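Local structure of RNA polymerase sigma factor (Bartonella quintana, 5UXX) at residues A18-A23 / K32-V37; Q38-K43 / T63-E68; K108-L113 / N154-L159; E119-I124 / S147-A152. The protein probably acts as an extracytoplasmic function (ECF) sigma factor that binds promoter DNA and directs RNA polymerase to start transcription. All blocks are in the same frame, centred on the assembly; numbering follows the deposited sequence. Where two conformers were deposited one is given.

Overall arrangement
Interactions 1 and 2 share helix 33-46 and belong to sigma-70 region 2, whereas interactions 3 and 4 share helix 142-159 in region 4. Interactions 1 and 4 are buried: small and branched side chains fill both, though interaction 1 adds a salt bridge at its margin. Interactions 2 and 3 are only partly buried: toward the surface interaction 2 passes from threonine and isoleucine to lysine and glutamate, interaction 3 from leucines and alanine to an arginine. The two regions meet directly, as F22 of interaction 1 packs on I122 and L123 of interaction 4, and R66 of interaction 2 forms a salt bridge with E119. Interactions 2 and 3 lie on opposite sides of the chain's centre.

Interaction 1. Residues A18-A23 / K32-V37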
loop_
_atom_site.group_PDB
_atom_site.type_symbol
_atom_site.label_atom_id
_atom_site.label_comp_id
_atom_site.label_asym_id
_atom_site.label_seq_id
_atom_site.Cartn_x
_atom_site.Cartn_y
_atom_site.Cartn_z
ATOM N N ALA A 18 -3.212 5.908 5.370
ATOM C CA ALA A 18 -2.762 4.528 5.220
ATOM C C ALA A 18 -2.805 4.112 3.756
ATOM O O ALA A 18 -1.969 3.334 3.295
ATOM C CB ALA A 18 -3.613 3.595 6.065
ATOM N N LEU A 19 -3.793 4.631 3.035
ATOM C CA LEU A 19 -3.937 4.363 1.610
ATOM C C LEU A 19 -2.732 4.888 0.835
ATOM O O LEU A 19 -2.239 4.235 -0.085
ATOM C CB LEU A 19 -5.225 4.994 1.078
ATOM C CG LEU A 19 -5.631 4.628 -0.349
ATOM C CD1 LEU A 19 -5.987 3.151 -0.441
ATOM C CD2 LEU A 19 -6.789 5.494 -0.816
ATOM N N ARG A 20 -2.263 6.073 1.216
ATOM C CA ARG A 20 -1.095 6.678 0.589
ATOM C C ARG A 20 0.173 5.888 0.900
ATOM O O ARG A 20 1.024 5.695 0.030
ATOM C CB ARG A 20 -0.936 8.130 1.043
ATOM C CG ARG A 20 0.322 8.809 0.526
ATOM C CD ARG A 20 0.388 10.262 0.968
ATOM N NE ARG A 20 1.691 10.860 0.699
ATOM C CZ ARG A 20 2.729 10.790 1.526
ATOM N NH1 ARG A 20 2.618 10.150 2.682
ATOM N NH2 ARG A 20 3.879 11.363 1.199
ATOM N N ALA A 21 0.294 5.436 2.146
ATOM C CA ALA A 21 1.440 4.638 2.569
ATOM C C ALA A 21 1.493 3.316 1.811
ATOM O O ALA A 21 2.571 2.811 1.495
ATOM C CB ALA A 21 1.390 4.386 4.068
ATOM N N PHE A 22 0.319 2.764 1.526
ATOM C CA PHE A 22 0.208 1.525 0.768
ATOM C C PHE A 22 0.697 1.718 -0.661
ATOM O O PHE A 22 1.398 0.866 -1.208
ATOM C CB PHE A 22 -1.239 1.026 0.773
ATOM C CG PHE A 22 -1.436 -0.281 0.060
ATOM C CD1 PHE A 22 -0.689 -1.396 0.406
ATOM C CD2 PHE A 22 -2.380 -0.400 -0.947
ATOM C CE1 PHE A 22 -0.872 -2.601 -0.247
ATOM C CE2 PHE A 22 -2.569 -1.603 -1.604
ATOM C CZ PHE A 22 -1.814 -2.706 -1.252
ATOM N N ALA A 23 0.324 2.845 -1.260
ATOM C CA ALA A 23 0.717 3.162 -2.627
ATOM C C ALA A 23 2.228 3.340 -2.746
ATOM O O ALA A 23 2.845 2.856 -3.695
ATOM C CB ALA A 23 -0.001 4.412 -3.107
ATOM N N LYS A 32 5.283 8.315 -8.981
ATOM C CA LYS A 32 4.032 7.815 -9.548
ATOM C C LYS A 32 3.036 7.402 -8.469
ATOM O O LYS A 32 1.858 7.182 -8.749
ATOM C CB LYS A 32 4.306 6.635 -10.482
ATOM C CG LYS A 32 5.094 7.004 -11.728
ATOM C CD LYS A 32 4.401 8.109 -12.509
ATOM C CE LYS A 32 5.088 8.358 -13.841
ATOM N NZ LYS A 32 4.563 7.464 -14.911
ATOM N N ALA A 33 3.520 7.303 -7.236
ATOM C CA ALA A 33 2.716 6.813 -6.122
ATOM C C ALA A 33 1.572 7.757 -5.763
ATOM O O ALA A 33 0.497 7.316 -5.360
ATOM C CB ALA A 33 3.600 6.577 -4.904
ATOM N N GLU A 34 1.804 9.056 -5.918
ATOM C CA GLU A 34 0.847 10.052 -5.454
ATOM C C GLU A 34 -0.358 10.161 -6.391
ATOM O O GLU A 34 -1.478 10.413 -5.946
ATOM C CB GLU A 34 1.535 11.416 -5.330
ATOM C CG GLU A 34 2.362 11.606 -4.059
ATOM C CD GLU A 34 1.537 11.689 -2.787
ATOM O OE1 GLU A 34 0.292 11.628 -2.858
ATOM O OE2 GLU A 34 2.147 11.815 -1.704
ATOM N N ASP A 35 -0.121 9.963 -7.683
ATOM C CA ASP A 35 -1.196 9.936 -8.675
ATOM C C ASP A 35 -2.076 8.702 -8.515
ATOM O O ASP A 35 -3.273 8.738 -8.801
ATOM C CB ASP A 35 -0.623 9.989 -10.091
ATOM C CG ASP A 35 -0.070 11.355 -10.444
ATOM O OD1 ASP A 35 -0.415 12.333 -9.749
ATOM O OD2 ASP A 35 0.709 11.450 -11.416
ATOM N N LEU A 36 -1.465 7.611 -8.067
ATOM C CA LEU A 36 -2.174 6.360 -7.832
ATOM C C LEU A 36 -3.263 6.526 -6.776
ATOM O O LEU A 36 -4.364 5.992 -6.916
ATOM C CB LEU A 36 -1.189 5.270 -7.409
ATOM C CG LEU A 36 -1.712 3.836 -7.321
ATOM C CD1 LEU A 36 -2.318 3.403 -8.644
ATOM C CD2 LEU A 36 -0.590 2.900 -6.908
ATOM N N VAL A 37 -2.948 7.268 -5.720
ATOM C CA VAL A 37 -3.913 7.554 -4.666
ATOM C C VAL A 37 -5.053 8.414 -5.204
ATOM O O VAL A 37 -6.224 8.164 -4.917
ATOM C CB VAL A 37 -3.250 8.273 -3.476
ATOM C CG1 VAL A 37 -4.279 8.582 -2.401
ATOM C CG2 VAL A 37 -2.125 7.425 -2.908
#
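The guanidinium of R20 is met at its edge by the carboxylate of E34, whose OE1 and OE2 lie near its plane; the two flat groups are turned 35° against each other. This pair borders the packing of helices 7-26 and 33-46, successive helices of sigma-70 region 2, whose short segments run at 135° with axes 8.9 Å apart. R20 NE donates to E34 OE2 at 2.6 Å, a nearly straight salt-bridged hydrogen bond (166° at the hydrogen) that uses the syn side of the oxygen while tilting somewhat out of the carboxylate plane. The arginine chain is extended from CG to NE, and the glutamate folds back at its second torsion to meet it. A long arginine suits this place because its NH1 and NH2 also reach another protein chain: NH2 forms a salt bridge to an acidic side chain there and NH1 a hydrogen bond to its backbone. Behind the charged pair the helices meet through small and branched groups. V37 holds CG1 anti to its own N, which turns CG2 onto the facing helix, 3.7 Å from both R20 CA and A23 CB. Alanine suits position 23, since its single methyl admits V37, L36 and the A33 backbone together. L36 CD2 stands 4.1 Å from A23 CB, and the methyl of A33 rests 4.0 Å from A23 O.

Interaction 2. Residues Q38-K43 / T63-E68; sequences QDTLMK and TILRNE
Within the helical bundle of sigma-70 region 2, T40 of helix 33-46 is pressed against I64 and L65 of helix 57-81. The short segments cross at 126° with axes 9.1 Å apart, and T40 lies where the backbones come nearest. With OG1 beside the backbone N (chi1 -62°) and CG2 anti to it, T40 turns its hydroxyl to L65 and its methyl to I64. CG2 meets I64 CG2 at 3.8 Å. OG1 lies 3.3 Å from both CA and CB of L65, the two side chains crossing at about a right angle. Threonine fits here because its hydroxyl, although set against carbon, hydrogen-bonds to L36 O one turn back in its own helix, which satisfies a polar atom in a buried place. β-Branched I64 suits its place beside L65: its CG2 also reaches K43 CB at 4.1 Å and so covers the root of the lysine. Farther out the contact turns polar. E68 bends at its second torsion and lies across the lysine chain, with OE1 3.2 Å from K43 CE; the ion pair from OE1 to K43 NZ is long, at 4.0 Å. D39 OD2 sits 4.2 Å from E68 OE2, an approach of like charges that the nearby lysine may offset in part. L65 also packs on L19, F22 and A23 of helix 7-26, tying the pair into the three-helix packing of the region 2 fold.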
loop_
_atom_site.group_PDB
_atom_site.type_symbol
_atom_site.label_atom_id
_atom_site.label_comp_id
_atom_site.label_asym_id
_atom_site.label_seq_id
_atom_site.Cartn_x
_atom_site.Cartn_y
_atom_site.Cartn_z
ATOM N N GLN A 38 -4.694 9.430 -5.984
ATOM C CA GLN A 38 -5.666 10.328 -6.597
ATOM C C GLN A 38 -6.684 9.567 -7.445
ATOM O O GLN A 38 -7.890 9.782 -7.323
ATOM C CB GLN A 38 -4.951 11.381 -7.447
ATOM C CG GLN A 38 -5.813 12.575 -7.811
ATOM C CD GLN A 38 -5.009 13.716 -8.402
ATOM O OE1 GLN A 38 -4.496 14.569 -7.677
ATOM N NE2 GLN A 38 -4.896 13.738 -9.725
ATOM N N ASP A 39 -6.190 8.679 -8.304
ATOM C CA ASP A 39 -7.056 7.882 -9.167
ATOM C C ASP A 39 -7.955 6.958 -8.352
ATOM O O ASP A 39 -9.107 6.725 -8.711
ATOM C CB ASP A 39 -6.224 7.061 -10.155
ATOM C CG ASP A 39 -5.485 7.926 -11.158
ATOM O OD1 ASP A 39 -5.883 9.095 -11.347
ATOM O OD2 ASP A 39 -4.508 7.436 -11.761
ATOM N N THR A 40 -7.420 6.438 -7.252
ATOM C CA THR A 40 -8.174 5.546 -6.378
ATOM C C THR A 40 -9.334 6.288 -5.724
ATOM O O THR A 40 -10.448 5.772 -5.638
ATOM C CB THR A 40 -7.275 4.933 -5.288
ATOM O OG1 THR A 40 -6.242 4.153 -5.903
ATOM C CG2 THR A 40 -8.088 4.046 -4.357
ATOM N N LEU A 41 -9.059 7.506 -5.268
ATOM C CA LEU A 41 -10.070 8.348 -4.639
ATOM C C LEU A 41 -11.219 8.651 -5.596
ATOM O O LEU A 41 -12.387 8.634 -5.207
ATOM C CB LEU A 41 -9.441 9.653 -4.147
ATOM C CG LEU A 41 -10.287 10.510 -3.207
ATOM C CD1 LEU A 41 -10.455 9.814 -1.868
ATOM C CD2 LEU A 41 -9.665 11.886 -3.027
HETATM N N MSE A 42 -10.876 8.927 -6.850
HETATM C CA MSE A 42 -11.880 9.251 -7.856
HETATM C C MSE A 42 -12.748 8.043 -8.196
HETATM O O MSE A 42 -13.959 8.176 -8.375
HETATM C CB MSE A 42 -11.216 9.797 -9.122
HETATM C CG MSE A 42 -10.921 11.287 -9.064
HETATM SE SE MSE A 42 -10.082 11.970 -10.685
HETATM C CE MSE A 42 -8.355 11.083 -10.527
ATOM N N LYS A 43 -12.131 6.868 -8.277
ATOM C CA LYS A 43 -12.863 5.643 -8.582
ATOM C C LYS A 43 -13.733 5.212 -7.407
ATOM O O LYS A 43 -14.859 4.753 -7.594
ATOM C CB LYS A 43 -11.899 4.518 -8.961
ATOM C CG LYS A 43 -11.149 4.758 -10.260
ATOM C CD LYS A 43 -10.220 3.599 -10.584
ATOM C CE LYS A 43 -9.335 3.920 -11.776
ATOM N NZ LYS A 43 -10.127 4.173 -13.011
ATOM N N THR A 63 -8.181 -2.557 -2.297
ATOM C CA THR A 63 -8.410 -3.397 -3.467
ATOM C C THR A 63 -8.429 -2.566 -4.747
ATOM O O THR A 63 -7.855 -2.959 -5.763
ATOM C CB THR A 63 -9.733 -4.178 -3.349
ATOM O OG1 THR A 63 -9.730 -4.948 -2.142
ATOM C CG2 THR A 63 -9.914 -5.109 -4.540
ATOM N N ILE A 64 -9.092 -1.415 -4.690
ATOM C CA ILE A 64 -9.161 -0.516 -5.837
ATOM C C ILE A 64 -7.776 0.002 -6.219
ATOM O O ILE A 64 -7.411 0.004 -7.396
ATOM C CB ILE A 64 -10.090 0.681 -5.556
ATOM C CG1 ILE A 64 -11.529 0.200 -5.353
ATOM C CG2 ILE A 64 -10.022 1.692 -6.692
ATOM C CD1 ILE A 64 -12.493 1.300 -4.963
ATOM N N LEU A 65 -7.005 0.422 -5.221
ATOM C CA LEU A 65 -5.661 0.939 -5.459
ATOM C C LEU A 65 -4.739 -0.154 -5.989
ATOM O O LEU A 65 -3.981 0.070 -6.932
ATOM C CB LEU A 65 -5.079 1.549 -4.179
ATOM C CG LEU A 65 -3.792 2.369 -4.329
ATOM C CD1 LEU A 65 -3.794 3.552 -3.376
ATOM C CD2 LEU A 65 -2.554 1.513 -4.099
ATOM N N ARG A 66 -4.802 -1.330 -5.369
ATOM C CA ARG A 66 -3.998 -2.470 -5.799
ATOM C C ARG A 66 -4.240 -2.824 -7.263
ATOM O O ARG A 66 -3.296 -3.018 -8.027
ATOM C CB ARG A 66 -4.296 -3.692 -4.927
ATOM C CG ARG A 66 -3.914 -5.002 -5.591
ATOM C CD ARG A 66 -4.762 -6.162 -5.108
ATOM N NE ARG A 66 -4.743 -7.268 -6.064
ATOM C CZ ARG A 66 -3.833 -8.236 -6.075
ATOM N NH1 ARG A 66 -2.857 -8.244 -5.180
ATOM N NH2 ARG A 66 -3.898 -9.198 -6.985
ATOM N N ASN A 67 -5.509 -2.882 -7.652
ATOM C CA ASN A 67 -5.868 -3.294 -9.002
ATOM C C ASN A 67 -5.509 -2.230 -10.028
ATOM O O ASN A 67 -5.119 -2.545 -11.151
ATOM C CB ASN A 67 -7.360 -3.624 -9.082
ATOM C CG ASN A 67 -7.701 -4.938 -8.408
ATOM O OD1 ASN A 67 -6.877 -5.852 -8.349
ATOM N ND2 ASN A 67 -8.922 -5.043 -7.895
ATOM N N GLU A 68 -5.642 -0.968 -9.635
ATOM C CA GLU A 68 -5.257 0.135 -10.501
ATOM C C GLU A 68 -3.747 0.154 -10.695
ATOM O O GLU A 68 -3.257 0.450 -11.784
ATOM C CB GLU A 68 -5.740 1.471 -9.928
ATOM C CG GLU A 68 -5.268 2.693 -10.704
ATOM C CD GLU A 68 -5.797 2.735 -12.129
ATOM O OE1 GLU A 68 -6.806 2.059 -12.419
ATOM O OE2 GLU A 68 -5.197 3.448 -12.962
#

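Interaction 3. Residues K108-L113 / N154-L159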
loop_
_atom_site.group_PDB
_atom_site.type_symbol
_atom_site.label_atom_id
_atom_site.label_comp_id
_atom_site.label_asym_id
_atom_site.label_seq_id
_atom_site.Cartn_x
_atom_site.Cartn_y
_atom_site.Cartn_z
ATOM N N LYS A 108 14.161 -0.046 -0.529
ATOM C CA LYS A 108 15.016 -0.784 -1.450
ATOM C C LYS A 108 14.963 -2.281 -1.159
ATOM O O LYS A 108 15.017 -3.102 -2.072
ATOM C CB LYS A 108 16.457 -0.276 -1.371
ATOM C CG LYS A 108 16.656 1.103 -1.981
ATOM C CD LYS A 108 17.976 1.726 -1.552
ATOM C CE LYS A 108 19.149 0.805 -1.833
ATOM N NZ LYS A 108 20.446 1.461 -1.515
ATOM N N ALA A 109 14.855 -2.626 0.121
ATOM C CA ALA A 109 14.728 -4.019 0.535
ATOM C C ALA A 109 13.390 -4.600 0.084
ATOM O O ALA A 109 13.323 -5.736 -0.389
ATOM C CB ALA A 109 14.882 -4.142 2.044
ATOM N N LEU A 110 12.329 -3.814 0.238
ATOM C CA LEU A 110 10.997 -4.206 -0.217
ATOM C C LEU A 110 10.979 -4.480 -1.716
ATOM O O LEU A 110 10.306 -5.400 -2.182
ATOM C CB LEU A 110 9.974 -3.121 0.121
ATOM C CG LEU A 110 9.554 -2.975 1.583
ATOM C CD1 LEU A 110 8.662 -1.756 1.755
ATOM C CD2 LEU A 110 8.848 -4.232 2.065
ATOM N N ASN A 111 11.721 -3.673 -2.465
ATOM C CA ASN A 111 11.777 -3.804 -3.915
ATOM C C ASN A 111 12.561 -5.036 -4.366
ATOM O O ASN A 111 12.433 -5.476 -5.508
ATOM C CB ASN A 111 12.383 -2.543 -4.531
ATOM C CG ASN A 111 11.423 -1.367 -4.513
ATOM O OD1 ASN A 111 10.305 -1.470 -4.008
ATOM N ND2 ASN A 111 11.857 -0.241 -5.069
HETATM N N MSE A 112 13.371 -5.587 -3.466
HETATM C CA MSE A 112 14.112 -6.811 -3.753
HETATM C C MSE A 112 13.181 -8.018 -3.746
HETATM O O MSE A 112 13.477 -9.049 -4.347
HETATM C CB MSE A 112 15.239 -7.015 -2.738
HETATM C CG MSE A 112 16.331 -5.963 -2.790
HETATM SE SE MSE A 112 17.422 -6.099 -4.395
HETATM C CE MSE A 112 18.196 -7.863 -4.087
ATOM N N LEU A 113 12.055 -7.880 -3.053
ATOM C CA LEU A 113 11.056 -8.937 -2.989
ATOM C C LEU A 113 10.305 -9.058 -4.308
ATOM O O LEU A 113 10.327 -8.143 -5.131
ATOM C CB LEU A 113 10.063 -8.673 -1.853
ATOM C CG LEU A 113 10.625 -8.489 -0.444
ATOM C CD1 LEU A 113 9.510 -8.140 0.532
ATOM C CD2 LEU A 113 11.364 -9.736 0.006
ATOM N N ASN A 154 11.400 -13.806 5.856
ATOM C CA ASN A 154 12.735 -14.394 5.922
ATOM C C ASN A 154 13.726 -13.699 4.994
ATOM O O ASN A 154 14.906 -13.573 5.319
ATOM C CB ASN A 154 12.679 -15.885 5.586
ATOM C CG ASN A 154 12.028 -16.707 6.680
ATOM O OD1 ASN A 154 11.971 -16.289 7.837
ATOM N ND2 ASN A 154 11.533 -17.886 6.320
ATOM N N ARG A 155 13.242 -13.245 3.843
ATOM C CA ARG A 155 14.091 -12.538 2.890
ATOM C C ARG A 155 14.454 -11.146 3.398
ATOM O O ARG A 155 15.589 -10.695 3.240
ATOM C CB ARG A 155 13.403 -12.440 1.527
ATOM C CG ARG A 155 14.277 -11.833 0.442
ATOM C CD ARG A 155 14.002 -12.457 -0.916
ATOM N NE ARG A 155 14.573 -11.669 -2.005
ATOM C CZ ARG A 155 15.867 -11.629 -2.307
ATOM N NH1 ARG A 155 16.741 -12.336 -1.604
ATOM N NH2 ARG A 155 16.289 -10.880 -3.318
ATOM N N LEU A 156 13.487 -10.470 4.011
ATOM C CA LEU A 156 13.718 -9.147 4.581
ATOM C C LEU A 156 14.728 -9.200 5.724
ATOM O O LEU A 156 15.526 -8.279 5.898
ATOM C CB LEU A 156 12.403 -8.536 5.071
ATOM C CG LEU A 156 11.507 -7.893 4.012
ATOM C CD1 LEU A 156 10.297 -7.237 4.662
ATOM C CD2 LEU A 156 12.290 -6.882 3.187
ATOM N N GLN A 157 14.686 -10.278 6.501
ATOM C CA GLN A 157 15.609 -10.458 7.617
ATOM C C GLN A 157 17.049 -10.566 7.124
ATOM O O GLN A 157 17.964 -9.996 7.720
ATOM C CB GLN A 157 15.238 -11.702 8.426
ATOM C CG GLN A 157 13.934 -11.584 9.195
ATOM C CD GLN A 157 13.528 -12.887 9.857
ATOM O OE1 GLN A 157 13.781 -13.970 9.328
ATOM N NE2 GLN A 157 12.888 -12.789 11.015
ATOM N N GLU A 158 17.242 -11.299 6.032
ATOM C CA GLU A 158 18.564 -11.453 5.438
ATOM C C GLU A 158 19.002 -10.165 4.747
ATOM O O GLU A 158 20.174 -9.792 4.789
ATOM C CB GLU A 158 18.574 -12.616 4.443
ATOM N N LEU A 159 18.048 -9.492 4.111
ATOM C CA LEU A 159 18.317 -8.246 3.398
ATOM C C LEU A 159 18.700 -7.115 4.348
ATOM O O LEU A 159 19.654 -6.380 4.099
ATOM C CB LEU A 159 17.098 -7.839 2.569
ATOM C CG LEU A 159 17.034 -8.269 1.101
ATOM C CD1 LEU A 159 17.592 -9.669 0.894
ATOM C CD2 LEU A 159 15.598 -8.194 0.613
#
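L113 and R155 slide past each other in opposite directions, so that L113 CD2 lies along the aliphatic part of the arginine, 3.6 Å from R155 CG. R155 starts with CG anti to its N (chi1 -174°) and bends at the next torsion, which carries the guanidinium toward M112. M112 O lies at the edge of that group, near its plane, 3.5 Å from NH2, a close approach and not a hydrogen bond. Over one face lies L159 CD1, 3.7 Å above the plane and displaced toward its rim. Selenomethionine M112 crosses the arginine at about a right angle, its CE 3.7 Å from R155 NH2. R155 suits the edge of the contact, offering carbon to the leucine while its charged end lies beyond. The contact joins the first and last helices of sigma-70 region 4, 103-112 and 142-159, whose segments cross at 135°; in related factors the last helix reads promoter DNA. Deeper in, L156 stands across L113, its CG 4.0 Å from L113 CD1, and its CD2 reaches A109 CB at 3.9 Å. Alanine keeps the helix surface low at 109: L159 CD2 comes to 3.5 Å from A109 O and 3.6 Å from M112 CB.

Interaction 4. Residues E119-I124 / S147-A152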
loop_
_atom_site.group_PDB
_atom_site.type_symbol
_atom_site.label_atom_id
_atom_site.label_comp_id
_atom_site.label_asym_id
_atom_site.label_seq_id
_atom_site.Cartn_x
_atom_site.Cartn_y
_atom_site.Cartn_z
ATOM N N GLU A 119 3.629 -7.101 -1.523
ATOM C CA GLU A 119 2.266 -6.711 -1.187
ATOM C C GLU A 119 1.745 -7.450 0.044
ATOM O O GLU A 119 1.116 -6.851 0.917
ATOM C CB GLU A 119 1.331 -6.952 -2.369
ATOM C CG GLU A 119 -0.117 -6.623 -2.062
ATOM C CD GLU A 119 -1.010 -6.744 -3.274
ATOM O OE1 GLU A 119 -0.625 -7.445 -4.234
ATOM O OE2 GLU A 119 -2.101 -6.138 -3.265
ATOM N N ALA A 120 2.007 -8.752 0.104
ATOM C CA ALA A 120 1.533 -9.583 1.207
ATOM C C ALA A 120 2.086 -9.118 2.552
ATOM O O ALA A 120 1.344 -9.005 3.528
ATOM C CB ALA A 120 1.898 -11.038 0.963
ATOM N N ILE A 121 3.387 -8.847 2.602
ATOM C CA ILE A 121 4.031 -8.465 3.854
ATOM C C ILE A 121 3.617 -7.054 4.276
ATOM O O ILE A 121 3.623 -6.728 5.461
ATOM C CB ILE A 121 5.577 -8.560 3.754
ATOM C CG1 ILE A 121 6.213 -8.506 5.145
ATOM C CG2 ILE A 121 6.144 -7.477 2.845
ATOM C CD1 ILE A 121 5.821 -9.662 6.037
ATOM N N ILE A 122 3.247 -6.223 3.306
ATOM C CA ILE A 122 2.744 -4.885 3.604
ATOM C C ILE A 122 1.323 -4.956 4.154
ATOM O O ILE A 122 1.006 -4.323 5.162
ATOM C CB ILE A 122 2.775 -3.974 2.359
ATOM C CG1 ILE A 122 4.219 -3.615 2.000
ATOM C CG2 ILE A 122 1.981 -2.702 2.602
ATOM C CD1 ILE A 122 4.973 -2.932 3.122
ATOM N N LEU A 123 0.472 -5.732 3.490
ATOM C CA LEU A 123 -0.920 -5.885 3.905
ATOM C C LEU A 123 -1.031 -6.488 5.301
ATOM O O LEU A 123 -1.835 -6.043 6.119
ATOM C CB LEU A 123 -1.687 -6.753 2.905
ATOM C CG LEU A 123 -1.994 -6.136 1.539
ATOM C CD1 LEU A 123 -2.642 -7.165 0.631
ATOM C CD2 LEU A 123 -2.887 -4.915 1.688
ATOM N N ILE A 124 -0.215 -7.502 5.568
ATOM C CA ILE A 124 -0.265 -8.215 6.839
ATOM C C ILE A 124 0.591 -7.546 7.914
ATOM O O ILE A 124 0.137 -7.333 9.039
ATOM C CB ILE A 124 0.197 -9.677 6.669
ATOM C CG1 ILE A 124 -0.790 -10.445 5.791
ATOM C CG2 ILE A 124 0.335 -10.358 8.021
ATOM C CD1 ILE A 124 -2.164 -10.593 6.410
ATOM N N SER A 147 2.187 -18.283 3.148
ATOM C CA SER A 147 3.472 -18.699 2.598
ATOM C C SER A 147 4.229 -17.501 2.033
ATOM O O SER A 147 5.451 -17.413 2.154
ATOM C CB SER A 147 3.281 -19.763 1.516
ATOM O OG SER A 147 2.667 -19.216 0.363
ATOM N N ARG A 148 3.493 -16.577 1.421
ATOM C CA ARG A 148 4.085 -15.355 0.888
ATOM C C ARG A 148 4.629 -14.477 2.011
ATOM O O ARG A 148 5.682 -13.859 1.869
ATOM C CB ARG A 148 3.063 -14.579 0.052
ATOM C CG ARG A 148 2.786 -15.205 -1.305
ATOM C CD ARG A 148 1.692 -14.477 -2.065
ATOM N NE ARG A 148 1.458 -15.087 -3.371
ATOM C CZ ARG A 148 0.507 -14.706 -4.218
ATOM N NH1 ARG A 148 -0.308 -13.710 -3.900
ATOM N NH2 ARG A 148 0.371 -15.322 -5.384
ATOM N N VAL A 149 3.906 -14.426 3.127
ATOM C CA VAL A 149 4.339 -13.657 4.287
ATOM C C VAL A 149 5.616 -14.250 4.881
ATOM O O VAL A 149 6.554 -13.523 5.210
ATOM C CB VAL A 149 3.238 -13.601 5.370
ATOM C CG1 VAL A 149 3.815 -13.176 6.714
ATOM C CG2 VAL A 149 2.122 -12.659 4.941
ATOM N N SER A 150 5.650 -15.574 5.000
ATOM C CA SER A 150 6.803 -16.268 5.564
ATOM C C SER A 150 8.057 -16.085 4.712
ATOM O O SER A 150 9.136 -15.816 5.240
ATOM C CB SER A 150 6.501 -17.759 5.728
ATOM O OG SER A 150 5.551 -17.978 6.755
ATOM N N ARG A 151 7.913 -16.236 3.399
ATOM C CA ARG A 151 9.044 -16.071 2.491
ATOM C C ARG A 151 9.528 -14.623 2.467
ATOM O O ARG A 151 10.732 -14.364 2.457
ATOM C CB ARG A 151 8.683 -16.534 1.074
ATOM C CG ARG A 151 8.479 -18.040 0.957
ATOM C CD ARG A 151 8.139 -18.485 -0.464
ATOM N NE ARG A 151 6.866 -17.956 -0.947
ATOM C CZ ARG A 151 6.753 -16.959 -1.819
ATOM N NH1 ARG A 151 5.555 -16.546 -2.205
ATOM N NH2 ARG A 151 7.837 -16.382 -2.314
ATOM N N ALA A 152 8.587 -13.684 2.462
ATOM C CA ALA A 152 8.924 -12.264 2.461
ATOM C C ALA A 152 9.629 -11.863 3.751
ATOM O O ALA A 152 10.586 -11.089 3.730
ATOM C CB ALA A 152 7.675 -11.420 2.259
#
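Segments 119-124 and 147-152, both fully helical, pass almost at right angles, with a signed crossing angle of -99° and axes 8.4 Å apart. Their backbones come nearest at I121 and V149, whose CA atoms are 5.2 Å apart. So steep a crossing keeps the contact short, and it is carried by a few methyl-bearing residues with no hydrogen bond between the segments. V149 is the central piece, splitting its two methyl groups between two isoleucines. With CG1 anti to the backbone N (chi1 163°), CG2 is turned to I124, 3.8 Å from its CG1, while CG1 faces the tip of I121, 4.1 Å from CD1. Both isoleucines lie across the valine at about a right angle, and β-branching on each side gives compact, rigid surfaces that fit without long flexible chains. Alanines occupy the flanks, where a lone methyl is enough to touch the facing side chain: A152 CB meets I121 CB at 3.8 Å, and A120 CB meets R148 CB at the same distance. R148 thus gives only the root of its side chain to the apolar contact; the rest is extended and runs toward the start of helix 115-125, where NH2 has a long, weak ion pair with D116. The crossing lies in sigma-70 region 4, a domain of the helix-turn-helix class. Around it, I124 packs on Y131 and A134 of helix 131-138, I121 and A152 touch L113 just after helix 103-112, and V149 meets an apolar side chain of another protein chain.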